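Local coordinates for protein profilin II (Homo sapiens, PDB 1D1J) that binds actin and poly-L-proline sequences, and as a member of the profilin family probably helps control actin filament assembly, at residues V79-I87 against N124-R135. Residues are numbered along the deposited sequence; the frame is centred on the assembly and turned at random.
Sequences VDGDCTMDI and NKKAYELALYLR
Asn124 holds CG anti to its backbone N (chi1 176°), which carries the amide from the helix to Asp86 and Thr84 on the strand. Thr84 has OG1 between its own N and carbonyl carbon; this chi1 of 57° puts the hydroxyl beside the Asn124 amide and CG2 near Asn124 O. Asn124 ND2 gives a nearly straight hydrogen bond to Asp86 OD1 (2.8 Å), close to the amide plane and on the syn lone pair of the carboxylate. The two planar groups are turned 41° against each other. A weak, bent bond runs from Asn124 ND2 to Thr84 OG1 (3.1 Å). Thr84 OG1 in turn donates to Asp82 OD1 (2.8 Å), coming from above the carboxylate plane. The same oxygen takes the N-H of Cys83 on its anti lone pair, which holds the Asp82 carboxylate against the chain where the strand begins. Thr84 CG2 lies at the edge of the Tyr128 ring, 3.9 Å from Tyr128 CB. Cys83 SG rests on Ala131 CB (3.8 Å) and makes an oblique sulfur-aromatic contact with Tyr128. One water bridges Gly81 O and Tyr128 OH, donating to both; the phenol also bonds Glu129 of the second subunit. Asp82 OD2 forms a salt bridge with Lys125 of the second subunit, which places this contact at a subunit interface. Strand 84-87 and helix 124-135 run roughly antiparallel, with axes 8.6 Å apart. This is the packing of the C-terminal helix on one face of the central antiparallel sheet in the profilin fold.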
loop_
_atom_site.group_PDB
_atom_site.type_symbol
_atom_site.label_atom_id
_atom_site.label_comp_id
_atom_site.label_asym_id
_atom_site.label_seq_id
_atom_site.Cartn_x
_atom_site.Cartn_y
_atom_site.Cartn_z
ATOM N N VAL A 79 12.971 2.145 12.363
ATOM C CA VAL A 79 12.335 3.412 12.706
ATOM C C VAL A 79 10.867 3.383 12.293
ATOM O O VAL A 79 10.486 2.663 11.367
ATOM C CB VAL A 79 13.074 4.643 12.064
ATOM C CG1 VAL A 79 14.576 4.609 12.378
ATOM C CG2 VAL A 79 12.824 4.708 10.570
ATOM N N ASP A 80 10.051 4.170 12.988
ATOM C CA ASP A 80 8.616 4.258 12.719
ATOM C C ASP A 80 8.286 4.574 11.258
ATOM O O ASP A 80 8.888 5.459 10.650
ATOM C CB ASP A 80 7.963 5.315 13.631
ATOM C CG ASP A 80 7.966 4.919 15.128
ATOM O OD1 ASP A 80 8.316 3.764 15.466
ATOM O OD2 ASP A 80 7.607 5.780 15.963
ATOM N N GLY A 81 7.347 3.825 10.690
ATOM C CA GLY A 81 6.940 4.065 9.314
ATOM C C GLY A 81 7.924 3.738 8.200
ATOM O O GLY A 81 7.631 3.999 7.032
ATOM N N ASP A 82 9.087 3.186 8.543
ATOM C CA ASP A 82 10.086 2.821 7.534
ATOM C C ASP A 82 10.658 1.414 7.831
ATOM O O ASP A 82 10.377 0.831 8.876
ATOM C CB ASP A 82 11.197 3.878 7.497
ATOM C CG ASP A 82 11.849 4.011 6.126
ATOM O OD1 ASP A 82 11.923 3.021 5.386
ATOM O OD2 ASP A 82 12.295 5.122 5.780
ATOM N N CYS A 83 11.427 0.865 6.895
ATOM C CA CYS A 83 12.019 -0.459 7.047
ATOM C C CYS A 83 13.196 -0.595 6.094
ATOM O O CYS A 83 13.543 -1.700 5.680
ATOM C CB CYS A 83 10.974 -1.529 6.709
ATOM S SG CYS A 83 10.365 -1.487 4.989
ATOM N N THR A 84 13.842 0.524 5.788
ATOM C CA THR A 84 14.956 0.523 4.836
ATOM C C THR A 84 16.283 1.032 5.388
ATOM O O THR A 84 16.335 1.687 6.424
ATOM C CB THR A 84 14.623 1.403 3.590
ATOM O OG1 THR A 84 14.307 2.731 4.027
ATOM C CG2 THR A 84 13.438 0.832 2.800
ATOM N N MET A 85 17.345 0.755 4.642
ATOM C CA MET A 85 18.691 1.195 4.976
ATOM C C MET A 85 19.312 1.543 3.640
ATOM O O MET A 85 19.214 0.764 2.679
ATOM C CB MET A 85 19.527 0.077 5.606
ATOM C CG MET A 85 19.086 -0.395 6.976
ATOM S SD MET A 85 20.296 -1.523 7.676
ATOM C CE MET A 85 21.716 -0.458 7.742
ATOM N N ASP A 86 19.939 2.712 3.583
ATOM C CA ASP A 86 20.593 3.175 2.368
ATOM C C ASP A 86 22.082 2.968 2.521
ATOM O O ASP A 86 22.714 3.557 3.387
ATOM C CB ASP A 86 20.245 4.639 2.119
ATOM C CG ASP A 86 18.750 4.853 2.033
ATOM O OD1 ASP A 86 18.114 4.147 1.217
ATOM O OD2 ASP A 86 18.209 5.683 2.799
ATOM N N ILE A 87 22.615 2.086 1.690
ATOM C CA ILE A 87 24.020 1.725 1.707
ATOM C C ILE A 87 24.704 2.109 0.377
ATOM O O ILE A 87 24.030 2.450 -0.605
ATOM C CB ILE A 87 24.117 0.194 2.039
ATOM C CG1 ILE A 87 23.672 -0.027 3.494
ATOM C CG2 ILE A 87 25.506 -0.373 1.767
ATOM C CD1 ILE A 87 23.305 -1.449 3.832
ATOM N N ASN A 124 15.815 2.744 -2.654
ATOM C CA ASN A 124 15.162 2.828 -1.349
ATOM C C ASN A 124 13.678 2.488 -1.496
ATOM O O ASN A 124 13.135 1.698 -0.719
ATOM C CB ASN A 124 15.340 4.241 -0.773
ATOM C CG ASN A 124 14.609 4.447 0.537
ATOM O OD1 ASN A 124 13.410 4.706 0.563
ATOM N ND2 ASN A 124 15.336 4.351 1.630
ATOM N N LYS A 125 13.041 3.061 -2.518
ATOM C CA LYS A 125 11.625 2.827 -2.771
ATOM C C LYS A 125 11.389 1.473 -3.433
ATOM O O LYS A 125 10.306 0.894 -3.311
ATOM C CB LYS A 125 11.016 3.958 -3.604
ATOM C CG LYS A 125 11.063 5.319 -2.925
ATOM C CD LYS A 125 10.425 5.281 -1.555
ATOM C CE LYS A 125 10.512 6.637 -0.879
ATOM N NZ LYS A 125 11.913 7.030 -0.579
ATOM N N LYS A 126 12.410 0.964 -4.120
ATOM C CA LYS A 126 12.321 -0.346 -4.769
ATOM C C LYS A 126 12.253 -1.422 -3.663
ATOM O O LYS A 126 11.401 -2.316 -3.690
ATOM C CB LYS A 126 13.548 -0.568 -5.649
ATOM C CG LYS A 126 13.499 -1.823 -6.475
ATOM C CD LYS A 126 14.726 -1.906 -7.365
ATOM C CE LYS A 126 14.603 -3.076 -8.313
ATOM N NZ LYS A 126 13.337 -3.005 -9.116
ATOM N N ALA A 127 13.158 -1.312 -2.689
ATOM C CA ALA A 127 13.206 -2.228 -1.558
ATOM C C ALA A 127 11.953 -1.994 -0.695
ATOM O O ALA A 127 11.265 -2.939 -0.322
ATOM C CB ALA A 127 14.465 -1.978 -0.745
ATOM N N TYR A 128 11.649 -0.719 -0.433
ATOM C CA TYR A 128 10.486 -0.328 0.362
ATOM C C TYR A 128 9.200 -0.915 -0.197
ATOM O O TYR A 128 8.414 -1.506 0.545
ATOM C CB TYR A 128 10.356 1.196 0.426
ATOM C CG TYR A 128 9.124 1.669 1.172
ATOM C CD1 TYR A 128 9.080 1.652 2.575
ATOM C CD2 TYR A 128 8.003 2.137 0.482
ATOM C CE1 TYR A 128 7.957 2.094 3.264
ATOM C CE2 TYR A 128 6.870 2.580 1.161
ATOM C CZ TYR A 128 6.854 2.555 2.551
ATOM O OH TYR A 128 5.745 2.996 3.228
ATOM N N GLU A 129 8.986 -0.755 -1.499
ATOM C CA GLU A 129 7.780 -1.284 -2.136
ATOM C C GLU A 129 7.619 -2.803 -2.002
ATOM O O GLU A 129 6.537 -3.268 -1.653
ATOM C CB GLU A 129 7.679 -0.861 -3.611
ATOM C CG GLU A 129 7.304 0.616 -3.835
ATOM C CD GLU A 129 5.958 1.006 -3.219
ATOM O OE1 GLU A 129 5.037 0.163 -3.173
ATOM O OE2 GLU A 129 5.822 2.169 -2.789
ATOM N N LEU A 130 8.677 -3.574 -2.249
ATOM C CA LEU A 130 8.569 -5.029 -2.137
ATOM C C LEU A 130 8.355 -5.480 -0.693
ATOM O O LEU A 130 7.630 -6.444 -0.448
ATOM C CB LEU A 130 9.784 -5.743 -2.734
ATOM C CG LEU A 130 9.627 -7.271 -2.741
ATOM C CD1 LEU A 130 8.367 -7.664 -3.525
ATOM C CD2 LEU A 130 10.868 -7.942 -3.326
ATOM N N ALA A 131 8.999 -4.791 0.249
ATOM C CA ALA A 131 8.866 -5.092 1.676
ATOM C C ALA A 131 7.426 -4.822 2.126
ATOM O O ALA A 131 6.830 -5.633 2.840
ATOM C CB ALA A 131 9.844 -4.249 2.499
ATOM N N LEU A 132 6.870 -3.700 1.668
ATOM C CA LEU A 132 5.500 -3.303 1.991
ATOM C C LEU A 132 4.522 -4.333 1.445
ATOM O O LEU A 132 3.533 -4.674 2.096
ATOM C CB LEU A 132 5.187 -1.924 1.399
ATOM C CG LEU A 132 3.796 -1.351 1.687
ATOM C CD1 LEU A 132 3.584 -1.254 3.187
ATOM C CD2 LEU A 132 3.644 0.017 1.021
ATOM N N TYR A 133 4.799 -4.815 0.235
ATOM C CA TYR A 133 3.955 -5.823 -0.384
ATOM C C TYR A 133 3.977 -7.108 0.467
ATOM O O TYR A 133 2.926 -7.672 0.787
ATOM C CB TYR A 133 4.417 -6.109 -1.820
ATOM C CG TYR A 133 3.684 -7.263 -2.457
ATOM C CD1 TYR A 133 2.318 -7.181 -2.728
ATOM C CD2 TYR A 133 4.340 -8.457 -2.733
ATOM C CE1 TYR A 133 1.619 -8.270 -3.258
ATOM C CE2 TYR A 133 3.657 -9.553 -3.259
ATOM C CZ TYR A 133 2.293 -9.453 -3.521
ATOM O OH TYR A 133 1.612 -10.531 -4.050
ATOM N N LEU A 134 5.175 -7.536 0.860
ATOM C CA LEU A 134 5.334 -8.739 1.679
ATOM C C LEU A 134 4.659 -8.629 3.055
ATOM O O LEU A 134 4.003 -9.574 3.499
ATOM C CB LEU A 134 6.813 -9.113 1.817
ATOM C CG LEU A 134 7.524 -9.453 0.505
ATOM C CD1 LEU A 134 8.974 -9.792 0.782
ATOM C CD2 LEU A 134 6.821 -10.600 -0.202
ATOM N N ARG A 135 4.802 -7.478 3.710
ATOM C CA ARG A 135 4.179 -7.252 5.017
ATOM C C ARG A 135 2.651 -7.302 4.916
ATOM O O ARG A 135 1.990 -7.921 5.750
ATOM C CB ARG A 135 4.579 -5.891 5.587
ATOM C CG ARG A 135 6.018 -5.769 6.022
ATOM C CD ARG A 135 6.281 -4.347 6.477
ATOM N NE ARG A 135 7.579 -4.189 7.131
ATOM C CZ ARG A 135 7.894 -4.717 8.314
ATOM N NH1 ARG A 135 7.014 -5.456 8.983
ATOM N NH2 ARG A 135 9.084 -4.474 8.850
HETATM O O HOH W 1 5.326 3.760 5.765
#